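Local coordinates for protein geranyltranstransferase (IspA) (Helicobacter pylori, PDB 3LLW) that probably acts as a magnesium-dependent prenyltransferase of the FPP/GGPP synthase family, joining isoprenoid diphosphates into longer chains, at residues P6-S9 with F10-N13; H33-L36 with E37-F41. One frame throughout, in Å; residues are numbered along the deposited sequence.

Contact 1: P6-S9 with F10-N13; sequences PNLS and FYYN
With Leu8 CG set anti to its backbone nitrogen (chi1 -160°) and Tyr12 CG set anti to its carbonyl carbon (chi1 -79°), the two side chains run alongside each other, and Leu8 CG comes to lie 4.1 Å from Tyr12 CE2. The pair is one turn apart at the start of helix 6-23. A different branch of Leu8, the methyl CD1, approaches Tyr11 CD2 at 4.3 Å, oblique to the ring, so the leucine sits against two tyrosines at once. The backbone of the same turn follows the i to i+4 pattern of an alpha helix, with Phe10 N 2.8 Å from Pro6 O and Tyr12 N 3.1 Å from Leu8 O. Leu8 O also lies 3.4 Å from Tyr12 CG, on an oblique line to the ring. Leu8 and Tyr12 pack on Ala295 of helix 287-301; Tyr11 touches Leu296 of that helix as well as helix 51-63, where its hydroxyl hydrogen-bonds to Lys54 O. Asn7 ND2 bonds to Glu291 OE1. The contact therefore combines nonpolar side-chain packing with main-chain bonding, while Asn7 ND2 and Tyr11 OH find hydrogen-bond partners on neighbouring helices.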
ATOM      1  N   PRO A   6      15.563  -4.169 -34.925  1.00 60.41           N
ATOM      2  CA  PRO A   6      14.739  -2.994 -34.596  1.00 59.39           C
ATOM      3  C   PRO A   6      13.914  -3.108 -33.312  1.00 58.70           C
ATOM      4  O   PRO A   6      13.918  -2.173 -32.512  1.00 57.62           O
ATOM      5  CB  PRO A   6      13.826  -2.851 -35.817  1.00 59.65           C
ATOM      6  CG  PRO A   6      14.575  -3.491 -36.914  1.00 59.61           C
ATOM      7  CD  PRO A   6      15.253  -4.656 -36.281  1.00 58.56           C
ATOM      8  N   ASN A   7      13.241  -4.243 -33.130  1.00 52.44           N
ATOM      9  CA  ASN A   7      12.486  -4.557 -31.917  1.00 51.18           C
ATOM     10  C   ASN A   7      13.307  -4.408 -30.622  1.00 53.97           C
ATOM     11  O   ASN A   7      12.870  -3.770 -29.665  1.00 55.75           O
ATOM     12  CB  ASN A   7      11.963  -5.985 -32.032  1.00 49.29           C
ATOM     13  CG  ASN A   7      11.277  -6.468 -30.771  1.00 53.78           C
ATOM     14  OD1 ASN A   7      10.202  -5.981 -30.413  1.00 52.59           O
ATOM     15  ND2 ASN A   7      11.882  -7.459 -30.107  1.00 48.37           N
ATOM     16  N   LEU A   8      14.502  -4.990 -30.627  1.00 51.02           N
ATOM     17  CA  LEU A   8      15.391  -5.006 -29.484  1.00 51.27           C
ATOM     18  C   LEU A   8      16.036  -3.645 -29.271  1.00 57.65           C
ATOM     19  O   LEU A   8      16.396  -3.279 -28.143  1.00 61.93           O
ATOM     20  CB  LEU A   8      16.480  -6.046 -29.735  1.00 50.71           C
ATOM     21  CG  LEU A   8      17.236  -6.577 -28.527  1.00 54.79           C
ATOM     22  CD1 LEU A   8      16.252  -7.110 -27.503  1.00 49.98           C
ATOM     23  CD2 LEU A   8      18.207  -7.659 -28.959  1.00 51.07           C
ATOM     24  N   SER A   9      16.184  -2.904 -30.367  1.00 59.54           N
ATOM     25  CA  SER A   9      16.782  -1.573 -30.356  1.00 56.23           C
ATOM     26  C   SER A   9      15.781  -0.577 -29.798  1.00 53.13           C
ATOM     27  O   SER A   9      16.152   0.344 -29.058  1.00 50.44           O
ATOM     28  CB  SER A   9      17.186  -1.159 -31.778  1.00 55.55           C
ATOM     29  OG  SER A   9      18.102  -0.085 -31.757  1.00 61.99           O
ATOM     30  N   PHE A  10      14.515  -0.775 -30.171  1.00 46.17           N
ATOM     31  CA  PHE A  10      13.402   0.032 -29.687  1.00 50.22           C
ATOM     32  C   PHE A  10      13.215  -0.151 -28.176  1.00 51.06           C
ATOM     33  O   PHE A  10      12.961   0.813 -27.452  1.00 53.29           O
ATOM     34  CB  PHE A  10      12.120  -0.349 -30.435  1.00 50.81           C
ATOM     35  CG  PHE A  10      10.877   0.260 -29.862  1.00 56.10           C
ATOM     36  CD1 PHE A  10      10.531   1.571 -30.163  1.00 61.92           C
ATOM     37  CD2 PHE A  10      10.038  -0.485 -29.036  1.00 55.63           C
ATOM     38  CE1 PHE A  10       9.372   2.143 -29.636  1.00 66.52           C
ATOM     39  CE2 PHE A  10       8.881   0.080 -28.500  1.00 60.15           C
ATOM     40  CZ  PHE A  10       8.549   1.396 -28.801  1.00 55.47           C
ATOM     41  N   TYR A  11      13.337  -1.400 -27.728  1.00 52.06           N
ATOM     42  CA  TYR A  11      13.191  -1.759 -26.327  1.00 51.07           C
ATOM     43  C   TYR A  11      14.296  -1.164 -25.460  1.00 51.89           C
ATOM     44  O   TYR A  11      14.010  -0.595 -24.404  1.00 58.71           O
ATOM     45  CB  TYR A  11      13.117  -3.282 -26.163  1.00 50.12           C
ATOM     46  CG  TYR A  11      13.394  -3.764 -24.751  1.00 54.78           C
ATOM     47  CD1 TYR A  11      12.553  -3.408 -23.686  1.00 52.68           C
ATOM     48  CD2 TYR A  11      14.491  -4.578 -24.479  1.00 53.52           C
ATOM     49  CE1 TYR A  11      12.806  -3.833 -22.408  1.00 44.95           C
ATOM     50  CE2 TYR A  11      14.742  -5.025 -23.195  1.00 55.11           C
ATOM     51  CZ  TYR A  11      13.895  -4.644 -22.163  1.00 51.79           C
ATOM     52  OH  TYR A  11      14.139  -5.076 -20.886  1.00 50.92           O
ATOM     53  N   TYR A  12      15.542  -1.279 -25.907  1.00 53.82           N
ATOM     54  CA  TYR A  12      16.678  -0.701 -25.177  1.00 55.87           C
ATOM     55  C   TYR A  12      16.547   0.811 -24.997  1.00 54.69           C
ATOM     56  O   TYR A  12      16.964   1.370 -23.982  1.00 54.80           O
ATOM     57  CB  TYR A  12      18.001  -1.016 -25.881  1.00 58.92           C
ATOM     58  CG  TYR A  12      18.535  -2.414 -25.641  1.00 61.41           C
ATOM     59  CD1 TYR A  12      18.236  -3.111 -24.468  1.00 56.54           C
ATOM     60  CD2 TYR A  12      19.366  -3.029 -26.579  1.00 57.82           C
ATOM     61  CE1 TYR A  12      18.731  -4.388 -24.243  1.00 57.04           C
ATOM     62  CE2 TYR A  12      19.875  -4.307 -26.358  1.00 61.24           C
ATOM     63  CZ  TYR A  12      19.555  -4.978 -25.187  1.00 63.72           C
ATOM     64  OH  TYR A  12      20.054  -6.243 -24.959  1.00 68.43           O
ATOM     65  N   ASN A  13      15.956   1.456 -25.991  1.00 51.79           N
ATOM     66  CA  ASN A  13      15.765   2.886 -25.966  1.00 54.69           C
ATOM     67  C   ASN A  13      14.625   3.290 -25.016  1.00 56.18           C
ATOM     68  O   ASN A  13      14.713   4.327 -24.354  1.00 54.77           O
ATOM     69  CB  ASN A  13      15.539   3.399 -27.389  1.00 52.06           C
ATOM     70  CG  ASN A  13      15.438   4.895 -27.463  1.00 51.56           C
ATOM     71  OD1 ASN A  13      14.499   5.426 -28.058  1.00 53.95           O
ATOM     72  ND2 ASN A  13      16.396   5.594 -26.852  1.00 52.42           N
TER

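Contact 2: H33-L36 with E37-F41; sequences HPYL and EKAFF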
ATOM      1  N   HIS A  33       7.165  20.969   6.741  1.00 55.82           N
ATOM      2  CA  HIS A  33       8.197  19.974   7.030  1.00 55.47           C
ATOM      3  C   HIS A  33       9.428  20.281   6.175  1.00 54.92           C
ATOM      4  O   HIS A  33       9.323  20.348   4.944  1.00 49.68           O
ATOM      5  CB  HIS A  33       7.706  18.550   6.764  1.00 55.51           C
ATOM      6  CG  HIS A  33       8.534  17.488   7.423  1.00 46.60           C
ATOM      7  ND1 HIS A  33       9.828  17.200   7.041  1.00 40.73           N
ATOM      8  CD2 HIS A  33       8.241  16.630   8.427  1.00 39.56           C
ATOM      9  CE1 HIS A  33      10.298  16.219   7.791  1.00 47.59           C
ATOM     10  NE2 HIS A  33       9.350  15.847   8.633  1.00 41.79           N
ATOM     11  N   PRO A  34      10.600  20.442   6.829  1.00 53.90           N
ATOM     12  CA  PRO A  34      11.855  20.840   6.185  1.00 55.55           C
ATOM     13  C   PRO A  34      12.335  19.901   5.075  1.00 57.76           C
ATOM     14  O   PRO A  34      12.931  20.370   4.099  1.00 58.96           O
ATOM     15  CB  PRO A  34      12.877  20.794   7.327  1.00 56.98           C
ATOM     16  CG  PRO A  34      12.112  20.805   8.548  1.00 55.58           C
ATOM     17  CD  PRO A  34      10.779  20.213   8.271  1.00 53.62           C
ATOM     18  N   TYR A  35      12.102  18.596   5.213  1.00 55.71           N
ATOM     19  CA  TYR A  35      12.745  17.670   4.283  1.00 54.89           C
ATOM     20  C   TYR A  35      11.952  16.495   3.726  1.00 54.35           C
ATOM     21  O   TYR A  35      12.496  15.723   2.948  1.00 57.43           O
ATOM     22  CB  TYR A  35      14.091  17.188   4.839  1.00 53.07           C
ATOM     23  CG  TYR A  35      14.063  16.439   6.155  1.00 55.03           C
ATOM     24  CD1 TYR A  35      13.332  15.241   6.304  1.00 48.63           C
ATOM     25  CD2 TYR A  35      14.835  16.885   7.239  1.00 51.90           C
ATOM     26  CE1 TYR A  35      13.330  14.530   7.514  1.00 42.77           C
ATOM     27  CE2 TYR A  35      14.854  16.179   8.446  1.00 52.02           C
ATOM     28  CZ  TYR A  35      14.099  15.003   8.575  1.00 52.07           C
ATOM     29  OH  TYR A  35      14.114  14.313   9.766  1.00 52.47           O
ATOM     30  N   LEU A  36      10.688  16.362   4.105  1.00 52.58           N
ATOM     31  CA  LEU A  36       9.894  15.196   3.707  1.00 55.62           C
ATOM     32  C   LEU A  36       9.724  15.009   2.185  1.00 54.30           C
ATOM     33  O   LEU A  36       9.755  13.880   1.684  1.00 59.36           O
ATOM     34  CB  LEU A  36       8.537  15.205   4.416  1.00 53.78           C
ATOM     35  CG  LEU A  36       7.808  13.860   4.487  1.00 52.12           C
ATOM     36  CD1 LEU A  36       8.518  12.924   5.463  1.00 56.63           C
ATOM     37  CD2 LEU A  36       6.365  14.083   4.892  1.00 50.61           C
ATOM     38  N   GLU A  37       9.579  16.118   1.463  1.00 55.63           N
ATOM     39  CA  GLU A  37       9.387  16.110   0.013  1.00 54.40           C
ATOM     40  C   GLU A  37      10.612  15.621  -0.775  1.00 57.02           C
ATOM     41  O   GLU A  37      10.469  14.900  -1.780  1.00 53.65           O
ATOM     42  CB  GLU A  37       8.982  17.509  -0.459  1.00 56.99           C
ATOM     43  CG  GLU A  37       8.657  17.621  -1.953  1.00 57.95           C
ATOM     44  CD  GLU A  37       8.736  19.056  -2.436  1.00 75.76           C
ATOM     45  OE1 GLU A  37       9.839  19.478  -2.844  1.00 85.07           O
ATOM     46  OE2 GLU A  37       7.703  19.761  -2.400  1.00 73.70           O
ATOM     47  N   LYS A  38      11.809  16.024  -0.344  1.00 52.19           N
ATOM     48  CA  LYS A  38      13.031  15.546  -1.003  1.00 57.62           C
ATOM     49  C   LYS A  38      13.355  14.117  -0.565  1.00 55.81           C
ATOM     50  O   LYS A  38      13.785  13.297  -1.379  1.00 60.49           O
ATOM     51  CB  LYS A  38      14.242  16.487  -0.811  1.00 62.32           C
ATOM     52  CG  LYS A  38      14.441  17.063   0.593  1.00 68.41           C
ATOM     53  CD  LYS A  38      14.386  18.605   0.619  1.00 79.24           C
ATOM     54  CE  LYS A  38      13.026  19.188   0.189  1.00 81.17           C
ATOM     55  NZ  LYS A  38      11.927  18.935   1.170  1.00 70.44           N
ATOM     56  N   ALA A  39      13.108  13.825   0.714  1.00 51.32           N
ATOM     57  CA  ALA A  39      13.320  12.496   1.282  1.00 48.28           C
ATOM     58  C   ALA A  39      12.397  11.415   0.688  1.00 47.30           C
ATOM     59  O   ALA A  39      12.750  10.239   0.701  1.00 46.22           O
ATOM     60  CB  ALA A  39      13.148  12.550   2.761  1.00 42.03           C
ATOM     61  N   PHE A  40      11.229  11.819   0.183  1.00 43.30           N
ATOM     62  CA  PHE A  40      10.250  10.888  -0.403  1.00 45.13           C
ATOM     63  C   PHE A  40      10.801  10.030  -1.544  1.00 43.27           C
ATOM     64  O   PHE A  40      10.708   8.812  -1.488  1.00 48.14           O
ATOM     65  CB  PHE A  40       8.981  11.630  -0.863  1.00 42.84           C
ATOM     66  CG  PHE A  40       7.949  10.738  -1.507  1.00 46.59           C
ATOM     67  CD1 PHE A  40       7.371   9.678  -0.795  1.00 41.87           C
ATOM     68  CD2 PHE A  40       7.548  10.958  -2.823  1.00 39.29           C
ATOM     69  CE1 PHE A  40       6.416   8.862  -1.385  1.00 38.22           C
ATOM     70  CE2 PHE A  40       6.588  10.142  -3.430  1.00 43.07           C
ATOM     71  CZ  PHE A  40       6.019   9.096  -2.718  1.00 46.26           C
ATOM     72  N   PHE A  41      11.388  10.666  -2.560  1.00 44.44           N
ATOM     73  CA  PHE A  41      11.816   9.961  -3.765  1.00 42.32           C
ATOM     74  C   PHE A  41      13.320   9.681  -3.814  1.00 43.76           C
ATOM     75  O   PHE A  41      13.801   8.983  -4.706  1.00 45.35           O
ATOM     76  CB  PHE A  41      11.374  10.745  -4.997  1.00 48.23           C
ATOM     77  CG  PHE A  41      10.806   9.883  -6.100  1.00 52.52           C
ATOM     78  CD1 PHE A  41       9.639   9.139  -5.897  1.00 53.56           C
ATOM     79  CD2 PHE A  41      11.424   9.835  -7.347  1.00 56.39           C
ATOM     80  CE1 PHE A  41       9.095   8.345  -6.927  1.00 46.08           C
ATOM     81  CE2 PHE A  41      10.897   9.053  -8.382  1.00 51.80           C
ATOM     82  CZ  PHE A  41       9.727   8.305  -8.170  1.00 54.52           C
TER
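Tyr35 O accepts a hydrogen bond from Ala39 N at 3.0 Å, with an N-H...O angle of 161° and the donor nearly along the C=O axis, while the methylene Lys38 CG closes on the same oxygen at 3.3 Å. This is the N-terminal turn of helix 36-45, with Tyr35 at the N-cap position, in the largely helical fold of the FPP/GGPP synthase family. Ala39 CB also faces Tyr35 O, at 3.2 Å, and approaches the Tyr35 ring obliquely. The turn continues with a weak bond from Phe40 N to Leu36 O.

Before the helix, His33 meets the backbone of Tyr35. Its ND1 accepts Tyr35 N at 3.2 Å, and the donor lies in the imidazole plane, only 9° out of it. Leu36 CB lies over one face of the imidazole, 3.5 Å from its plane and nearer the rim than the centre. The imidazole is hydrogen-bonded at its edge and touched over one face. The ring of Tyr170 of the second subunit meets the rings of both His33 and Tyr35, and Ile158 of that subunit packs on Leu36 and Phe40, so this first turn forms part of the dimer interface. Within its own chain, Leu36 and Ala39 rest on Ile123 of helix 117-137, and Glu37 OE2 takes a hydrogen bond from Leu29 N, tying the helix start to the preceding loop.

Lys38 curls back over the turn. Its chi1 of 43° places CG between the backbone nitrogen and the carbonyl carbon, and bends at each later torsion carry the ammonium group toward the loop, where NZ makes a weak hydrogen bond to Pro34 O at 3.4 Å.

From the N terminus, contact 1 comes first, within the opening turns of helix 6-23. The chain then runs along that helix and through a loop to contact 2, which spans the end of the loop and the start of helix 36-45. Each contact is local and closes only a helical turn; they stand in series, neither nested nor crossed. The centres of contact 1 and contact 2 are about 36 Å apart. The nearest atoms of contact 1 and contact 2 are about 17 Å apart, so the two do not touch. Contact 1 joins the N-terminal helix to helices 51-63 and 287-301, whereas contact 2 sets the next helix against helix 117-137 and the second subunit. Both lie away from the magnesium-binding aspartates Asp94 and Asp100.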